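Side-chain contacts in 3,6-diketocamphane 1,6 monooxygenase (Pseudomonas putida, PDB 4UWM), which catalyses the FMNH2- and O2-dependent Baeyer-Villiger oxidation of a diketocamphane to a lactone during growth of the bacterium on (-)-camphor: residues Pro15-Arg20 with Asp350-Pro355; Phe23-Lys28 with Ala356-Ser361. All coordinates share one frame; numbering follows the deposited sequence.

Contact 1. Residues Pro15-Arg20 with Asp350-Pro355; sequences PGRSAR and DYYDDP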
# COMPACT_ATOMS: atom_id res chain seq x y z
N PRO A 15 6.99 20.87 -8.57
CA PRO A 15 8.05 20.03 -9.12
C PRO A 15 9.34 20.16 -8.32
O PRO A 15 9.72 21.27 -7.94
CB PRO A 15 8.21 20.57 -10.55
CG PRO A 15 6.82 20.97 -10.89
CD PRO A 15 6.31 21.63 -9.63
N GLY A 16 9.98 19.03 -8.03
CA GLY A 16 11.14 19.02 -7.13
C GLY A 16 10.90 18.49 -5.72
O GLY A 16 11.86 18.11 -5.04
N ARG A 17 9.65 18.50 -5.26
CA ARG A 17 9.31 17.88 -3.98
C ARG A 17 9.71 16.39 -4.00
O ARG A 17 9.53 15.71 -5.01
CB ARG A 17 7.82 18.01 -3.67
CG ARG A 17 7.32 19.42 -3.40
CD ARG A 17 7.90 20.00 -2.14
NE ARG A 17 7.02 21.00 -1.57
CZ ARG A 17 7.37 21.85 -0.63
NH1 ARG A 17 8.60 21.82 -0.16
NH2 ARG A 17 6.50 22.71 -0.15
N SER A 18 10.25 15.89 -2.89
CA SER A 18 10.64 14.48 -2.84
C SER A 18 9.42 13.61 -2.49
O SER A 18 8.39 14.13 -2.08
CB SER A 18 11.73 14.26 -1.80
OG SER A 18 11.16 14.47 -0.53
N ALA A 19 9.55 12.31 -2.68
CA ALA A 19 8.52 11.37 -2.23
C ALA A 19 8.31 11.48 -0.72
O ALA A 19 7.18 11.50 -0.24
CB ALA A 19 8.88 9.94 -2.65
N ARG A 20 9.40 11.60 0.06
CA ARG A 20 9.23 11.72 1.51
C ARG A 20 8.45 12.97 1.93
O ARG A 20 7.59 12.89 2.82
CB ARG A 20 10.57 11.62 2.27
CG ARG A 20 10.41 11.48 3.77
CD ARG A 20 11.78 11.50 4.47
NE ARG A 20 11.69 10.95 5.82
CZ ARG A 20 11.23 11.62 6.88
NH1 ARG A 20 10.82 12.87 6.76
NH2 ARG A 20 11.19 11.02 8.06
N ASP A 350 -0.02 22.84 -2.38
CA ASP A 350 1.27 22.61 -1.74
C ASP A 350 1.61 23.73 -0.73
O ASP A 350 2.35 24.67 -1.06
CB ASP A 350 2.38 22.46 -2.78
CG ASP A 350 3.70 22.01 -2.17
OD1 ASP A 350 3.85 22.03 -0.95
OD2 ASP A 350 4.58 21.64 -2.94
N TYR A 351 1.08 23.58 0.48
CA TYR A 351 1.33 24.45 1.62
C TYR A 351 2.24 23.81 2.66
O TYR A 351 2.30 24.24 3.83
CB TYR A 351 0.01 24.81 2.29
CG TYR A 351 -0.63 26.05 1.73
CD1 TYR A 351 -0.25 27.32 2.18
CD2 TYR A 351 -1.63 25.95 0.77
CE1 TYR A 351 -0.86 28.47 1.67
CE2 TYR A 351 -2.24 27.09 0.25
CZ TYR A 351 -1.86 28.34 0.72
OH TYR A 351 -2.47 29.44 0.19
N TYR A 352 2.97 22.79 2.22
CA TYR A 352 3.82 22.02 3.11
C TYR A 352 4.85 22.89 3.85
O TYR A 352 5.12 22.64 5.03
CB TYR A 352 4.56 20.96 2.32
CG TYR A 352 5.43 20.03 3.13
CD1 TYR A 352 4.94 19.33 4.23
CD2 TYR A 352 6.76 19.83 2.77
CE1 TYR A 352 5.74 18.45 4.94
CE2 TYR A 352 7.57 18.96 3.48
CZ TYR A 352 7.05 18.26 4.55
OH TYR A 352 7.86 17.38 5.24
N ASP A 353 5.41 23.90 3.17
CA ASP A 353 6.44 24.79 3.81
C ASP A 353 5.89 25.70 4.89
O ASP A 353 6.62 26.05 5.83
CB ASP A 353 7.17 25.64 2.78
CG ASP A 353 8.12 24.84 1.91
OD1 ASP A 353 8.53 23.74 2.34
OD2 ASP A 353 8.47 25.31 0.82
N ASP A 354 4.64 26.10 4.77
CA ASP A 354 4.08 27.10 5.64
C ASP A 354 2.57 26.91 5.68
O ASP A 354 1.82 27.63 5.03
CB ASP A 354 4.50 28.48 5.09
CG ASP A 354 4.04 29.64 5.95
OD1 ASP A 354 3.67 29.46 7.13
OD2 ASP A 354 4.06 30.77 5.40
N PRO A 355 2.11 25.91 6.45
CA PRO A 355 0.69 25.54 6.37
C PRO A 355 -0.30 26.35 7.19
O PRO A 355 -1.51 26.21 6.97
CB PRO A 355 0.67 24.08 6.84
CG PRO A 355 1.89 23.95 7.69
CD PRO A 355 2.92 24.87 7.11
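Arg17 reaches across from the loop ahead of helix 19-35 and lays the edge of its guanidinium group against two carboxylates, those of Asp350 and Asp353. The tight part is the side-on grip on Asp350: NE of Arg17 meets OD2 of Asp350 at 2.9 Å, using that oxygen's syn lone pair, while NH2 of Arg17 meets OD1 of Asp350, also at 2.9 Å. Both oxygens lie close to the guanidinium plane, yet the carboxylate is rotated 41° from it, so the two groups are not coplanar. A bend at chi2 (-66°) in the arginine chain turns the NE and NH2 edge to Asp350. OD2 of Asp350 also accepts from the backbone N of Arg14, which should further limit rotation of this buried acid.

Tyr352 covers one guanidinium face with its ring edge, CD2 lying 4.0 Å from CZ of Arg17, and its CB packs 3.6 Å from NH2 of Arg17. Its hydroxyl reaches on to Asp24.

Toward solvent the hold slackens. NH1 of Arg17 meets OD1 of the exposed Asp353 at 3.2 Å, from above a carboxylate turned 78° to the guanidinium, and the stronger partner of Asp353 is Arg14, which makes a salt bridge to OD2. Arg17, Asp350 and Asp353 form a salt-bridge network that Arg14 joins through Asp353, and the carboxylates probably offset the closeness of the two guanidinium groups.

In the luciferase-like TIM barrel, the bridge ties together two loops that follow neighbouring parallel strands, 4-9 and 343-347. One runs into helix 19-35, where Ser18 is the N-cap and Ala19 packs on Trp94 of the second subunit; the other leads to helix 356-369.

Contact 2. Residues Phe23-Lys28 with Ala356-Ser361; sequences FDWGIK and APWFQS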
# COMPACT_ATOMS: atom_id res chain seq x y z
N PHE A 23 4.71 12.55 1.04
CA PHE A 23 4.10 11.59 1.97
C PHE A 23 3.86 12.24 3.34
O PHE A 23 2.75 12.16 3.89
CB PHE A 23 4.96 10.32 2.05
CG PHE A 23 4.20 9.08 2.49
CD1 PHE A 23 3.28 8.49 1.63
CD2 PHE A 23 4.44 8.51 3.75
CE1 PHE A 23 2.60 7.33 2.01
CE2 PHE A 23 3.76 7.37 4.14
CZ PHE A 23 2.83 6.78 3.27
N ASP A 24 4.86 12.98 3.84
CA ASP A 24 4.74 13.74 5.09
C ASP A 24 3.60 14.77 5.04
O ASP A 24 2.77 14.83 5.96
CB ASP A 24 6.09 14.42 5.42
CG ASP A 24 6.17 14.92 6.87
OD1 ASP A 24 5.58 14.29 7.79
OD2 ASP A 24 6.84 15.94 7.09
N TRP A 25 3.52 15.54 3.96
CA TRP A 25 2.45 16.50 3.76
C TRP A 25 1.05 15.84 3.73
O TRP A 25 0.08 16.34 4.34
CB TRP A 25 2.71 17.32 2.48
CG TRP A 25 1.62 18.36 2.12
CD1 TRP A 25 1.06 18.58 0.88
CD2 TRP A 25 1.05 19.35 2.99
NE1 TRP A 25 0.15 19.61 0.95
CE2 TRP A 25 0.12 20.09 2.23
CE3 TRP A 25 1.21 19.65 4.35
CZ2 TRP A 25 -0.63 21.16 2.78
CZ3 TRP A 25 0.45 20.70 4.90
CH2 TRP A 25 -0.46 21.44 4.11
N GLY A 26 0.95 14.71 3.04
CA GLY A 26 -0.30 13.95 3.04
C GLY A 26 -0.77 13.52 4.42
O GLY A 26 -1.95 13.70 4.75
N ILE A 27 0.14 12.98 5.23
CA ILE A 27 -0.20 12.52 6.59
C ILE A 27 -0.59 13.73 7.48
O ILE A 27 -1.61 13.69 8.16
CB ILE A 27 0.93 11.70 7.26
CG1 ILE A 27 1.19 10.37 6.49
CG2 ILE A 27 0.60 11.39 8.73
CD1 ILE A 27 2.49 9.67 6.90
N LYS A 28 0.24 14.79 7.44
CA LYS A 28 -0.07 16.01 8.19
C LYS A 28 -1.42 16.58 7.78
O LYS A 28 -2.19 17.05 8.63
CB LYS A 28 1.08 17.02 8.10
CG LYS A 28 2.31 16.57 8.87
CD LYS A 28 3.55 17.43 8.66
CE LYS A 28 4.70 16.92 9.51
NZ LYS A 28 6.01 17.56 9.19
N ALA A 356 0.18 27.21 8.10
CA ALA A 356 -0.71 27.99 8.97
C ALA A 356 -1.94 28.66 8.30
O ALA A 356 -3.07 28.46 8.77
CB ALA A 356 0.08 28.98 9.82
N PRO A 357 -1.72 29.45 7.22
CA PRO A 357 -2.88 30.09 6.60
C PRO A 357 -3.83 29.11 5.89
O PRO A 357 -5.04 29.36 5.79
CB PRO A 357 -2.26 31.07 5.59
CG PRO A 357 -0.87 30.60 5.37
CD PRO A 357 -0.45 29.90 6.61
N TRP A 358 -3.28 27.99 5.42
CA TRP A 358 -4.08 26.93 4.78
C TRP A 358 -4.92 26.15 5.82
O TRP A 358 -6.13 25.97 5.67
CB TRP A 358 -3.14 26.02 3.96
CG TRP A 358 -3.78 24.80 3.41
CD1 TRP A 358 -3.59 23.51 3.83
CD2 TRP A 358 -4.72 24.74 2.34
NE1 TRP A 358 -4.37 22.65 3.08
CE2 TRP A 358 -5.07 23.38 2.16
CE3 TRP A 358 -5.31 25.71 1.50
CZ2 TRP A 358 -5.98 22.96 1.20
CZ3 TRP A 358 -6.21 25.29 0.53
CH2 TRP A 358 -6.53 23.92 0.39
N PHE A 359 -4.28 25.72 6.90
CA PHE A 359 -4.98 25.12 8.03
C PHE A 359 -6.11 25.99 8.63
O PHE A 359 -7.21 25.48 8.92
CB PHE A 359 -3.97 24.70 9.10
CG PHE A 359 -3.11 23.52 8.71
CD1 PHE A 359 -3.44 22.71 7.61
CD2 PHE A 359 -2.00 23.17 9.48
CE1 PHE A 359 -2.65 21.61 7.27
CE2 PHE A 359 -1.22 22.06 9.14
CZ PHE A 359 -1.55 21.28 8.03
N GLN A 360 -5.84 27.29 8.79
CA GLN A 360 -6.84 28.26 9.27
C GLN A 360 -8.02 28.32 8.31
O GLN A 360 -9.18 28.25 8.73
CB GLN A 360 -6.22 29.66 9.42
CG GLN A 360 -7.10 30.68 10.14
CD GLN A 360 -7.27 30.36 11.62
OE1 GLN A 360 -6.72 31.04 12.48
NE2 GLN A 360 -8.02 29.30 11.91
N SER A 361 -7.72 28.44 7.01
CA SER A 361 -8.72 28.41 5.94
C SER A 361 -9.63 27.18 6.05
O SER A 361 -10.85 27.29 6.02
CB SER A 361 -8.06 28.47 4.55
OG SER A 361 -9.01 28.34 3.49
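Trp25 and Phe359 reach for each other from opposite directions, and with Trp358 they form an aromatic cluster between helices 19-35 and 356-369, two outer helices of the TIM barrel. The short segments 23-28 and 356-361 run 33° from parallel with their axes 13.7 Å apart, too far for backbones to meet, and large rings span the distance.

The six-membered ring of Trp25 and the ring of Phe359 are nearly parallel, their planes 22° apart, but displaced so far laterally that little of one ring lies over the other. The touching atoms are CH2 and CZ3 of Trp25 and CE1 and CZ of Phe359. Trp358 comes in across Trp25 at roughly a right angle, its five-membered ring inclined at 51°, and sets CD1 near the plane of the Trp25 indole, at its outer edge. CG of Trp25 stands anti to the backbone N, which sends the indole outward from its helix far enough to touch both partners.

Tyr351 stacks on Trp358, and Phe9 meets Trp25 from the barrel strand 4-9, so the cluster continues inward. Near the exposed Lys28 the contact thins, and in one of its two conformers the lysine reaches Asp24 on its own helix. In the cluster itself, CH2 of Trp25 lies 3.8 Å from both CD1 of Trp358 and CE1 of Phe359.

How the contacts relate
Contacts 1 and 2 lie one after the other along the same two pieces of chain, both using helix 19-35, with centres 10 Å apart. They touch directly: OH of Tyr352 is 2.6 Å from OD2 of Asp24, a probable hydrogen bond, and CD1 of Tyr352 packs 3.5 Å from CB of Trp25. Tyr351, which points away from the salt bridges of contact 1, brings its CB to 3.7 Å from CZ2 of Trp25. Neither contact includes a residue of the FMN pocket, but the side chains of Asp350 and Trp25 each lie about 10 Å from that of the FMN-binding His10. Both contacts also border the second subunit.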